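Local coordinates for MtVAO615 (Myceliophthora thermophila, PDB 6F72), which binds FAD through two covalent links and is probably an oxidoreductase whose reduced flavin reacts rapidly with oxygen, though no substrate has been identified, at residues G235-L240 against L517-H522; A328-F333 against N338-S343; S421-P426 against T471-C476; T433-N438 against A508-G513. All coordinates share one frame; numbering follows the deposited sequence.

Contact 1 (G235-L240 against L517-H522); sequences GGHSIL and LNEANH. With FAD (flavin-adenine dinucleotide), chain E.
The imidazole of His237 presents one face to the pyrimidine edge of the flavin, modelled too close to N3 for that approach to be trusted in detail, while Glu519 approaches the ring obliquely, its OE1 lying 4.1 Å from His237 CE1. The flavin itself carries the carboxylate over a face: Glu519 OE2 stands 3.6 Å from FAD C10, over the atom where the pyrimidine and central rings are fused. Two loops thus meet mainly through the cofactor, and no hydrogen bond joins them directly. His237 has its CG between backbone N and carbonyl carbon (chi1 85°), which folds the ring back beside the pyrimidine. Separately, the backbone His237 N donates to FAD O2 at 3.0 Å. Gly235 and Gly236 lead into this turn with positive phi values at which a side chain would strike the preceding carbonyl. Along the ribityl chain, FAD O4' donates to Asn518 OD1 over 2.9 Å, and Asn518 ND2 bonds Tyr516 OH and Gly230 O, which fixes the amide's flip. Replacing His237 with an alanine would probably keep the backbone bond but open a gap beside Glu519. With the flavin bound covalently through His157 and Cys222, the backbone N-H of His237 at O2 is likely to favour negative charge on the reduced flavin's N1-C2=O2 region.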
# COMPACT_ATOMS: atom_id res chain seq x y z
N GLY A 235 2.27 6.24 5.06
CA GLY A 235 1.34 7.33 4.76
C GLY A 235 -0.08 6.85 4.91
O GLY A 235 -0.64 6.91 6.02
N GLY A 236 -0.65 6.38 3.80
CA GLY A 236 -1.96 5.73 3.81
C GLY A 236 -3.10 6.66 3.46
O GLY A 236 -3.67 7.33 4.35
N HIS A 237 -3.47 6.71 2.18
CA HIS A 237 -4.64 7.48 1.79
C HIS A 237 -5.93 6.66 1.86
O HIS A 237 -5.90 5.43 1.95
CB HIS A 237 -4.43 8.16 0.44
CG HIS A 237 -4.75 7.30 -0.74
ND1 HIS A 237 -3.82 6.45 -1.31
CD2 HIS A 237 -5.88 7.19 -1.47
CE1 HIS A 237 -4.38 5.83 -2.34
NE2 HIS A 237 -5.63 6.27 -2.46
N SER A 238 -7.05 7.37 1.83
CA SER A 238 -8.36 6.81 2.12
C SER A 238 -9.39 7.75 1.54
O SER A 238 -9.13 8.96 1.42
CB SER A 238 -8.55 6.73 3.65
OG SER A 238 -9.86 6.34 4.03
N ILE A 239 -10.57 7.21 1.23
CA ILE A 239 -11.73 8.03 0.81
C ILE A 239 -12.24 8.92 1.97
O ILE A 239 -13.04 9.84 1.78
CB ILE A 239 -12.86 7.15 0.18
CG1 ILE A 239 -13.38 6.09 1.18
CG2 ILE A 239 -12.36 6.50 -1.12
CD1 ILE A 239 -14.71 5.45 0.82
N LEU A 240 -11.73 8.64 3.17
CA LEU A 240 -12.08 9.36 4.38
C LEU A 240 -11.04 10.41 4.75
O LEU A 240 -11.19 11.10 5.77
CB LEU A 240 -12.29 8.37 5.55
CG LEU A 240 -13.61 7.60 5.69
CD1 LEU A 240 -13.64 6.89 7.04
CD2 LEU A 240 -14.86 8.45 5.50
N LEU A 517 5.40 6.70 -1.64
CA LEU A 517 6.39 5.61 -1.45
C LEU A 517 5.76 4.21 -1.51
O LEU A 517 6.46 3.21 -1.76
CB LEU A 517 7.19 5.81 -0.15
CG LEU A 517 6.53 5.60 1.22
CD1 LEU A 517 6.45 4.12 1.60
CD2 LEU A 517 7.22 6.41 2.33
N ASN A 518 4.46 4.16 -1.23
CA ASN A 518 3.71 2.90 -1.23
C ASN A 518 3.34 2.43 -2.63
O ASN A 518 3.16 1.24 -2.85
CB ASN A 518 2.45 2.99 -0.37
CG ASN A 518 2.69 2.57 1.09
OD1 ASN A 518 3.50 1.68 1.38
ND2 ASN A 518 1.97 3.20 2.01
N GLU A 519 3.24 3.36 -3.59
CA GLU A 519 2.79 3.03 -4.94
C GLU A 519 3.78 3.58 -5.95
O GLU A 519 3.58 4.64 -6.53
CB GLU A 519 1.37 3.56 -5.17
CG GLU A 519 0.36 3.05 -4.14
CD GLU A 519 -1.07 3.43 -4.45
OE1 GLU A 519 -1.33 4.60 -4.83
OE2 GLU A 519 -1.94 2.55 -4.32
N ALA A 520 4.90 2.88 -6.08
CA ALA A 520 5.96 3.24 -7.02
C ALA A 520 6.61 1.97 -7.58
O ALA A 520 6.30 0.86 -7.13
CB ALA A 520 7.01 4.09 -6.33
N ASN A 521 7.49 2.15 -8.57
CA ASN A 521 8.30 1.09 -9.10
C ASN A 521 9.61 0.97 -8.33
O ASN A 521 10.22 1.98 -8.03
CB ASN A 521 8.58 1.36 -10.59
CG ASN A 521 9.19 0.16 -11.28
OD1 ASN A 521 10.38 -0.12 -11.16
ND2 ASN A 521 8.37 -0.57 -12.02
N HIS A 522 10.03 -0.26 -8.04
CA HIS A 522 11.30 -0.54 -7.34
C HIS A 522 12.59 -0.10 -8.05
O HIS A 522 13.65 -0.03 -7.41
CB HIS A 522 11.41 -2.04 -7.04
CG HIS A 522 11.59 -2.87 -8.27
ND1 HIS A 522 12.57 -3.85 -8.37
CD2 HIS A 522 10.93 -2.88 -9.45
CE1 HIS A 522 12.48 -4.43 -9.56
NE2 HIS A 522 11.49 -3.86 -10.23
PA FAD E . 3.29 -5.81 2.98
O1A FAD E . 3.87 -6.05 1.61
O2A FAD E . 3.13 -7.03 3.86
O5B FAD E . 4.19 -4.72 3.73
C5B FAD E . 4.67 -3.55 3.06
C4B FAD E . 5.94 -3.01 3.71
O4B FAD E . 5.70 -2.74 5.09
C3B FAD E . 7.12 -3.96 3.66
O3B FAD E . 8.30 -3.15 3.50
C2B FAD E . 7.14 -4.62 5.03
O2B FAD E . 8.47 -4.98 5.43
C1B FAD E . 6.57 -3.52 5.92
N9A FAD E . 5.78 -4.01 7.07
C8A FAD E . 4.51 -4.47 7.02
N7A FAD E . 4.07 -4.79 8.26
C5A FAD E . 5.06 -4.53 9.12
C6A FAD E . 5.25 -4.64 10.59
N6A FAD E . 4.25 -5.13 11.35
N1A FAD E . 6.44 -4.27 11.11
C2A FAD E . 7.44 -3.79 10.34
N3A FAD E . 7.34 -3.65 9.00
C4A FAD E . 6.19 -4.00 8.35
N1 FAD E . -2.43 2.35 -0.49
C2 FAD E . -3.15 3.47 -0.24
O2 FAD E . -2.60 4.44 0.34
N3 FAD E . -4.45 3.58 -0.59
C4 FAD E . -5.13 2.61 -1.23
O4 FAD E . -6.33 2.75 -1.54
C4X FAD E . -4.41 1.35 -1.53
N5 FAD E . -5.02 0.32 -2.15
C5X FAD E . -4.35 -0.84 -2.43
C6 FAD E . -5.01 -1.91 -3.07
C7 FAD E . -4.29 -3.10 -3.34
C7M FAD E . -5.02 -4.23 -4.05
C8 FAD E . -2.85 -3.23 -2.93
C8M FAD E . -2.02 -4.50 -3.09
C9 FAD E . -2.22 -2.16 -2.30
C9A FAD E . -2.91 -0.98 -2.03
N10 FAD E . -2.27 0.09 -1.36
C10 FAD E . -2.99 1.28 -1.11
C1' FAD E . -0.85 -0.01 -1.01
C2' FAD E . -0.47 -0.24 0.42
O2' FAD E . -0.67 0.99 1.12
C3' FAD E . 1.01 -0.61 0.38
O3' FAD E . 1.26 -1.64 -0.59
C4' FAD E . 1.50 -1.05 1.75
O4' FAD E . 2.93 -1.15 1.74
C5' FAD E . 0.84 -2.35 2.20
O5' FAD E . 1.38 -2.81 3.43
P FAD E . 1.06 -4.31 3.92
O1P FAD E . -0.42 -4.55 3.80
O2P FAD E . 1.79 -4.46 5.24
O3P FAD E . 1.82 -5.18 2.80

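Contact 2 (A328-F333 against N338-S343); sequences ALLPDF and NSFTYS
Phe333 and Phe340 face each other where strand 339-344 turns back beneath helix 316-335, an alpha-beta unit with the helix lying on a seven-stranded antiparallel sheet. The short axes pass 9.3 Å apart at 139°, so the strand returns roughly against the helix direction. Packing is tight near the connection between helix and strand. Asn338 CB sits over one face of the Phe333 ring in a CH-pi contact, 3.6 Å from the centroid, while Phe340 CE2 lies over the rim of the opposite face. The two phenyl planes are tilted by only 17° but slid apart, an offset stack of limited overlap with centroids separated by 4.6 Å and Phe333 CE2 touching Phe340 CD2 at 3.4 Å. At the rim of the Phe333 ring, near its plane, runs the strand backbone, Ser339 C being 3.5 Å from CE2. Phe333 reaches this slot because its CG is anti to the backbone N (chi1 177°), which swings the ring off the helix toward the strand; Phe370 of helix 360-376 meets both rings edge-to-face. The solvent side of the helix is marked by Ala328 and Asp332, both exposed; Leu329 and Pro331 are partly exposed but packed on other elements. A turn further back than Phe333, Leu330 comes at Phe340 from the edge, its CD2 3.6 Å from CD2 of the ring. The chain reversal itself is secured by the Asn338 amide, whose ND2 donates in the carbonyl plane to Phe333 O over 2.7 Å, while Asn338 N reaches the same oxygen in a weak, longer bond.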
# COMPACT_ATOMS: atom_id res chain seq x y z
N ALA A 328 -10.57 20.97 -11.59
CA ALA A 328 -10.65 22.34 -11.10
C ALA A 328 -11.84 22.55 -10.15
O ALA A 328 -11.80 23.46 -9.32
CB ALA A 328 -10.70 23.34 -12.26
N LEU A 329 -12.87 21.71 -10.26
CA LEU A 329 -14.07 21.85 -9.42
C LEU A 329 -14.02 21.12 -8.06
O LEU A 329 -14.87 21.36 -7.18
CB LEU A 329 -15.34 21.48 -10.21
CG LEU A 329 -15.89 22.57 -11.14
CD1 LEU A 329 -17.11 22.03 -11.86
CD2 LEU A 329 -16.25 23.87 -10.43
N LEU A 330 -13.02 20.25 -7.90
CA LEU A 330 -12.80 19.50 -6.66
C LEU A 330 -12.56 20.31 -5.38
O LEU A 330 -13.13 19.95 -4.35
CB LEU A 330 -11.69 18.46 -6.83
CG LEU A 330 -11.94 17.31 -7.80
CD1 LEU A 330 -10.64 16.56 -8.03
CD2 LEU A 330 -13.03 16.37 -7.29
N PRO A 331 -11.71 21.38 -5.41
CA PRO A 331 -11.33 22.09 -4.18
C PRO A 331 -12.39 22.29 -3.09
O PRO A 331 -12.16 21.85 -1.96
CB PRO A 331 -10.82 23.43 -4.71
CG PRO A 331 -10.12 23.03 -5.96
CD PRO A 331 -10.93 21.90 -6.56
N ASP A 332 -13.53 22.92 -3.41
CA ASP A 332 -14.60 23.16 -2.41
C ASP A 332 -15.28 21.89 -1.93
O ASP A 332 -15.74 21.82 -0.78
CB ASP A 332 -15.66 24.12 -2.96
CG ASP A 332 -15.10 25.48 -3.28
OD1 ASP A 332 -14.15 25.92 -2.61
OD2 ASP A 332 -15.63 26.10 -4.21
N PHE A 333 -15.37 20.90 -2.81
CA PHE A 333 -15.94 19.59 -2.50
C PHE A 333 -15.06 18.85 -1.49
O PHE A 333 -15.56 18.29 -0.52
CB PHE A 333 -16.12 18.80 -3.79
CG PHE A 333 -16.63 17.40 -3.61
CD1 PHE A 333 -17.99 17.15 -3.44
CD2 PHE A 333 -15.74 16.32 -3.66
CE1 PHE A 333 -18.46 15.84 -3.29
CE2 PHE A 333 -16.21 15.00 -3.52
CZ PHE A 333 -17.57 14.77 -3.34
N ASN A 338 -15.22 15.79 1.85
CA ASN A 338 -15.63 14.78 0.86
C ASN A 338 -14.48 14.34 -0.04
O ASN A 338 -13.44 15.00 -0.07
CB ASN A 338 -16.76 15.33 -0.01
CG ASN A 338 -17.81 16.07 0.78
OD1 ASN A 338 -18.58 15.47 1.52
ND2 ASN A 338 -17.87 17.39 0.60
N SER A 339 -14.68 13.24 -0.78
CA SER A 339 -13.68 12.76 -1.73
C SER A 339 -14.29 12.13 -2.97
O SER A 339 -15.43 11.63 -2.93
CB SER A 339 -12.78 11.72 -1.07
OG SER A 339 -13.51 10.56 -0.75
N PHE A 340 -13.53 12.17 -4.06
CA PHE A 340 -13.80 11.35 -5.24
C PHE A 340 -12.67 10.37 -5.46
O PHE A 340 -11.50 10.76 -5.48
CB PHE A 340 -13.98 12.20 -6.50
CG PHE A 340 -15.39 12.65 -6.72
CD1 PHE A 340 -16.42 11.72 -6.92
CD2 PHE A 340 -15.70 14.01 -6.75
CE1 PHE A 340 -17.73 12.14 -7.14
CE2 PHE A 340 -17.01 14.45 -6.97
CZ PHE A 340 -18.03 13.51 -7.16
N THR A 341 -13.04 9.10 -5.58
CA THR A 341 -12.16 8.08 -6.12
C THR A 341 -12.68 7.76 -7.53
O THR A 341 -13.88 7.55 -7.74
CB THR A 341 -12.00 6.87 -5.16
OG1 THR A 341 -10.94 6.02 -5.61
CG2 THR A 341 -13.29 6.03 -5.01
N TYR A 342 -11.78 7.79 -8.52
CA TYR A 342 -12.21 7.71 -9.90
C TYR A 342 -11.23 7.00 -10.84
O TYR A 342 -10.03 6.91 -10.56
CB TYR A 342 -12.60 9.08 -10.45
CG TYR A 342 -11.52 10.13 -10.42
CD1 TYR A 342 -11.27 10.84 -9.25
CD2 TYR A 342 -10.78 10.43 -11.56
CE1 TYR A 342 -10.28 11.81 -9.21
CE2 TYR A 342 -9.79 11.41 -11.53
CZ TYR A 342 -9.56 12.10 -10.35
OH TYR A 342 -8.58 13.05 -10.27
N SER A 343 -11.78 6.51 -11.95
CA SER A 343 -11.03 5.87 -13.02
C SER A 343 -10.95 6.84 -14.20
O SER A 343 -11.96 7.38 -14.64
CB SER A 343 -11.75 4.59 -13.45
OG SER A 343 -10.99 3.90 -14.42

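Contact 3 (S421-P426 against T471-C476); sequences SLVTDP and TGMLLC
Val423 and Met473 meet because both first torsions are extended: CG1 of the valine lies anti to its backbone N (chi1 175°), and the methionine runs out from the strand with chi2 at 180° before bending at its thioether (chi3 75°). The two side chains cross at about a right angle, and the bend brings Met473 CE to 3.5 Å from Val423 CG1. The same methyl lies 3.8 Å from Val423 CB, so it sits against the branch point and is not confined to one arm of the fork. The other arm turns to Leu474, a looser touch of 4.2 Å between Val423 CG2 and Leu474 CD1. Neighbouring strand residues can both point at one helix because a classic beta bulge, with Met473 and Leu474 facing Ile418, breaks the usual alternation. Apolar contact is the whole of the direct interaction; polar linkage comes through a single water, which accepts from Ser421 N at 3.1 Å and donates to Thr471 O, also at 3.1 Å. The short helix 420-424 immediately follows edge strand 412-419, the partner of strand 472-480, and thus folds back over the sheet it has just left. Helix 316-335 packs beside it, offering His327 to Val423, Pro331 and Leu334 to Met473, and Leu330 to Leu474, while the disulfide from Cys476 to Cys450 ties the strand to its other neighbour.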
# COMPACT_ATOMS: atom_id res chain seq x y z
N SER A 421 -2.37 23.52 -6.34
CA SER A 421 -2.02 24.76 -7.07
C SER A 421 -1.81 24.50 -8.57
O SER A 421 -2.06 25.38 -9.39
CB SER A 421 -0.79 25.42 -6.45
OG SER A 421 0.26 24.48 -6.30
N LEU A 422 -1.37 23.29 -8.91
CA LEU A 422 -1.24 22.88 -10.32
C LEU A 422 -2.59 22.78 -11.02
O LEU A 422 -2.74 23.29 -12.14
CB LEU A 422 -0.44 21.58 -10.45
CG LEU A 422 1.05 21.63 -10.08
CD1 LEU A 422 1.63 20.24 -10.15
CD2 LEU A 422 1.88 22.59 -10.92
N VAL A 423 -3.57 22.19 -10.34
CA VAL A 423 -4.92 22.00 -10.86
C VAL A 423 -5.72 23.30 -10.97
O VAL A 423 -6.43 23.53 -11.94
CB VAL A 423 -5.70 20.99 -10.00
CG1 VAL A 423 -7.14 20.87 -10.48
CG2 VAL A 423 -5.03 19.62 -10.02
N THR A 424 -5.62 24.15 -9.94
CA THR A 424 -6.43 25.37 -9.87
C THR A 424 -5.98 26.51 -10.81
O THR A 424 -6.76 27.42 -11.09
CB THR A 424 -6.55 25.87 -8.42
OG1 THR A 424 -5.24 26.06 -7.88
CG2 THR A 424 -7.29 24.82 -7.59
N ASP A 425 -4.74 26.43 -11.29
CA ASP A 425 -4.25 27.29 -12.38
C ASP A 425 -4.43 26.60 -13.76
O ASP A 425 -3.73 25.62 -14.04
CB ASP A 425 -2.79 27.71 -12.13
CG ASP A 425 -2.18 28.52 -13.30
OD1 ASP A 425 -2.91 29.07 -14.16
OD2 ASP A 425 -0.94 28.61 -13.37
N PRO A 426 -5.33 27.13 -14.62
CA PRO A 426 -5.61 26.57 -15.97
C PRO A 426 -4.37 26.22 -16.81
O PRO A 426 -4.40 25.24 -17.56
CB PRO A 426 -6.41 27.69 -16.66
CG PRO A 426 -7.07 28.43 -15.55
CD PRO A 426 -6.17 28.32 -14.35
N THR A 471 -0.14 19.98 0.52
CA THR A 471 -0.47 20.79 -0.66
C THR A 471 -1.16 19.97 -1.76
O THR A 471 -1.83 20.54 -2.64
CB THR A 471 0.77 21.53 -1.21
OG1 THR A 471 1.81 20.58 -1.47
CG2 THR A 471 1.29 22.58 -0.22
N GLY A 472 -1.03 18.64 -1.70
CA GLY A 472 -1.63 17.74 -2.68
C GLY A 472 -3.14 17.73 -2.70
O GLY A 472 -3.78 17.94 -1.66
N MET A 473 -3.70 17.50 -3.89
CA MET A 473 -5.13 17.33 -4.08
C MET A 473 -5.48 15.96 -4.71
O MET A 473 -6.52 15.37 -4.40
CB MET A 473 -5.69 18.49 -4.92
CG MET A 473 -7.20 18.66 -4.80
SD MET A 473 -7.98 20.00 -5.74
CE MET A 473 -7.96 19.34 -7.39
N LEU A 474 -4.60 15.47 -5.60
CA LEU A 474 -4.79 14.19 -6.28
C LEU A 474 -3.66 13.20 -5.98
O LEU A 474 -2.49 13.59 -5.84
CB LEU A 474 -4.89 14.39 -7.80
CG LEU A 474 -5.78 15.48 -8.43
CD1 LEU A 474 -5.59 15.46 -9.94
CD2 LEU A 474 -7.25 15.32 -8.08
N LEU A 475 -4.02 11.94 -5.85
CA LEU A 475 -3.05 10.86 -5.86
C LEU A 475 -3.51 9.95 -6.96
O LEU A 475 -4.52 9.25 -6.81
CB LEU A 475 -2.97 10.10 -4.52
CG LEU A 475 -2.01 8.89 -4.29
CD1 LEU A 475 -2.44 7.62 -5.02
CD2 LEU A 475 -0.56 9.18 -4.64
N CYS A 476 -2.80 10.02 -8.08
CA CYS A 476 -3.11 9.17 -9.24
C CYS A 476 -2.11 8.05 -9.37
O CYS A 476 -0.89 8.26 -9.23
CB CYS A 476 -3.17 10.00 -10.52
SG CYS A 476 -4.56 11.15 -10.48
O HOH W 1 -0.78 23.27 -3.72

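Contact 4 (T433-N438 against A508-G513); sequences TDLFRN and AATPGG. With NAG (2-acetamido-2-deoxy-beta-D-glucopyranose), chain G.
Leu435 lies alongside the methyl of Ala509, which nestles against the length of the leucine and not merely one tip. Ala509 CB is 3.7 Å from Leu435 CB, 3.8 Å from Leu435 CD2 and scarcely farther from CG and CD1, so this one methyl meets every carbon of the larger side chain. The fit depends on the leucine's CG standing anti to its backbone N (chi1 172°), which projects the branch away from helix 426-439 and over the loop. CD2 then points on toward Thr510, a looser approach of 4.5 Å to Thr510 CG2. The polar end of that threonine is directed otherwise, to Met506 O and Arg416 NE, leaving its methyl for the apolar side. Thr510 also begins a type II beta turn that ends at Gly513, with Gly512 supplying the positive phi. An alanine at Leu435 would probably strip the Ala509 methyl of its contacts with CG, CD1 and CD2 and open a gap beside Met505 and Met506 of helix 488-508. The acetamido methyl NAG C8 lies on the helix backbone, 3.5 Å from Leu435 N, and 4.0 Å from Ala509 CB. It is brought there by the covalent bond from Asn438 ND2 to NAG C1, 1.4 Å long, one helical turn on. Such an asparagine, followed two residues later by Ser440, is the classic sequon of an N-glycosylation site, here on a helix with the glycan folded back over the helix-loop seam.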
# COMPACT_ATOMS: atom_id res chain seq x y z
N THR A 433 -3.57 17.70 -17.51
CA THR A 433 -4.50 17.07 -18.46
C THR A 433 -3.74 16.37 -19.60
O THR A 433 -4.02 15.21 -19.91
CB THR A 433 -5.55 18.06 -19.00
OG1 THR A 433 -6.26 18.63 -17.90
CG2 THR A 433 -6.56 17.36 -19.90
N ASP A 434 -2.75 17.06 -20.17
CA ASP A 434 -1.90 16.48 -21.22
C ASP A 434 -1.11 15.23 -20.78
O ASP A 434 -0.90 14.32 -21.59
CB ASP A 434 -0.96 17.53 -21.85
CG ASP A 434 -1.72 18.66 -22.56
OD1 ASP A 434 -2.89 18.49 -22.96
OD2 ASP A 434 -1.12 19.74 -22.72
N LEU A 435 -0.69 15.18 -19.51
CA LEU A 435 -0.08 13.96 -18.94
C LEU A 435 -1.05 12.77 -18.96
O LEU A 435 -0.68 11.67 -19.40
CB LEU A 435 0.44 14.19 -17.52
CG LEU A 435 0.93 12.97 -16.71
CD1 LEU A 435 2.15 12.33 -17.35
CD2 LEU A 435 1.18 13.34 -15.25
N PHE A 436 -2.27 13.02 -18.50
CA PHE A 436 -3.34 12.02 -18.44
C PHE A 436 -3.74 11.49 -19.82
O PHE A 436 -4.07 10.31 -19.95
CB PHE A 436 -4.56 12.60 -17.72
CG PHE A 436 -4.43 12.65 -16.21
CD1 PHE A 436 -3.17 12.63 -15.57
CD2 PHE A 436 -5.58 12.75 -15.41
CE1 PHE A 436 -3.07 12.69 -14.19
CE2 PHE A 436 -5.48 12.80 -14.02
CZ PHE A 436 -4.22 12.78 -13.41
N ARG A 437 -3.70 12.37 -20.82
CA ARG A 437 -3.93 12.00 -22.22
C ARG A 437 -2.85 11.05 -22.71
O ARG A 437 -3.17 10.02 -23.30
CB ARG A 437 -3.94 13.22 -23.15
CG ARG A 437 -5.03 14.23 -22.91
CD ARG A 437 -4.81 15.41 -23.84
NE ARG A 437 -5.61 15.29 -25.06
CZ ARG A 437 -6.51 16.19 -25.46
NH1 ARG A 437 -6.74 17.31 -24.77
NH2 ARG A 437 -7.19 15.98 -26.57
N ASN A 438 -1.59 11.40 -22.46
CA ASN A 438 -0.43 10.56 -22.81
C ASN A 438 -0.47 9.14 -22.20
O ASN A 438 -0.21 8.15 -22.90
CB ASN A 438 0.88 11.28 -22.44
CG ASN A 438 1.20 12.45 -23.37
OD1 ASN A 438 0.37 12.88 -24.18
ND2 ASN A 438 2.43 12.97 -23.25
N ALA A 508 7.83 15.15 -14.27
CA ALA A 508 8.05 16.39 -15.01
C ALA A 508 6.76 17.18 -15.27
O ALA A 508 6.78 18.42 -15.29
CB ALA A 508 8.78 16.09 -16.32
N ALA A 509 5.64 16.46 -15.47
CA ALA A 509 4.35 17.12 -15.73
C ALA A 509 3.69 17.75 -14.50
O ALA A 509 2.69 18.48 -14.63
CB ALA A 509 3.38 16.16 -16.39
N THR A 510 4.25 17.48 -13.31
CA THR A 510 3.65 17.92 -12.06
C THR A 510 4.69 18.43 -11.03
O THR A 510 4.91 17.80 -9.99
CB THR A 510 2.77 16.79 -11.44
OG1 THR A 510 3.53 15.57 -11.40
CG2 THR A 510 1.46 16.59 -12.22
N PRO A 511 5.33 19.60 -11.31
CA PRO A 511 6.37 20.10 -10.40
C PRO A 511 5.79 20.44 -9.03
O PRO A 511 4.64 20.91 -8.96
CB PRO A 511 6.89 21.37 -11.10
CG PRO A 511 6.42 21.26 -12.51
CD PRO A 511 5.11 20.53 -12.43
N GLY A 512 6.55 20.16 -7.97
CA GLY A 512 6.09 20.39 -6.57
C GLY A 512 5.33 19.22 -5.98
O GLY A 512 5.00 19.21 -4.79
N GLY A 513 5.01 18.24 -6.81
CA GLY A 513 4.40 16.99 -6.36
C GLY A 513 5.44 15.99 -5.90
O GLY A 513 6.63 16.32 -5.75
C1 NAG G . 2.96 14.07 -24.02
C2 NAG G . 3.99 14.78 -23.11
C3 NAG G . 5.09 15.56 -23.88
C4 NAG G . 5.55 14.85 -25.16
C5 NAG G . 4.32 14.51 -26.01
C6 NAG G . 4.65 13.89 -27.36
C7 NAG G . 3.25 15.60 -20.88
C8 NAG G . 2.40 16.64 -20.20
N2 NAG G . 3.26 15.67 -22.22
O3 NAG G . 6.23 15.76 -23.04
O4 NAG G . 6.51 15.65 -25.88
O5 NAG G . 3.51 13.59 -25.26
O6 NAG G . 5.13 12.55 -27.18
O7 NAG G . 3.88 14.77 -20.23

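Overall arrangement
Every residue that touches across these four contacts is buried, yet their settings differ. Contact 1 lies near the chain's centre, about 5 Å away, and is polar and built round the cofactor; the others lie about 21 to 22 Å out and are chiefly apolar. Contacts 2 and 3 reach the same antiparallel sheet and share a core, Leu330 meeting Leu474 and Pro331 meeting Met473. Contact 4 adjoins contact 3, where Phe436 touches the Cys476 sulfur and Leu422 packs on Thr510, and ends at a surface glycan. The sheet also backs the loops that hold the flavin: Leu475 of contact 3 packs on His237 and Glu519, and Ser339 of contact 2 probably hydrogen-bonds Ile239 O.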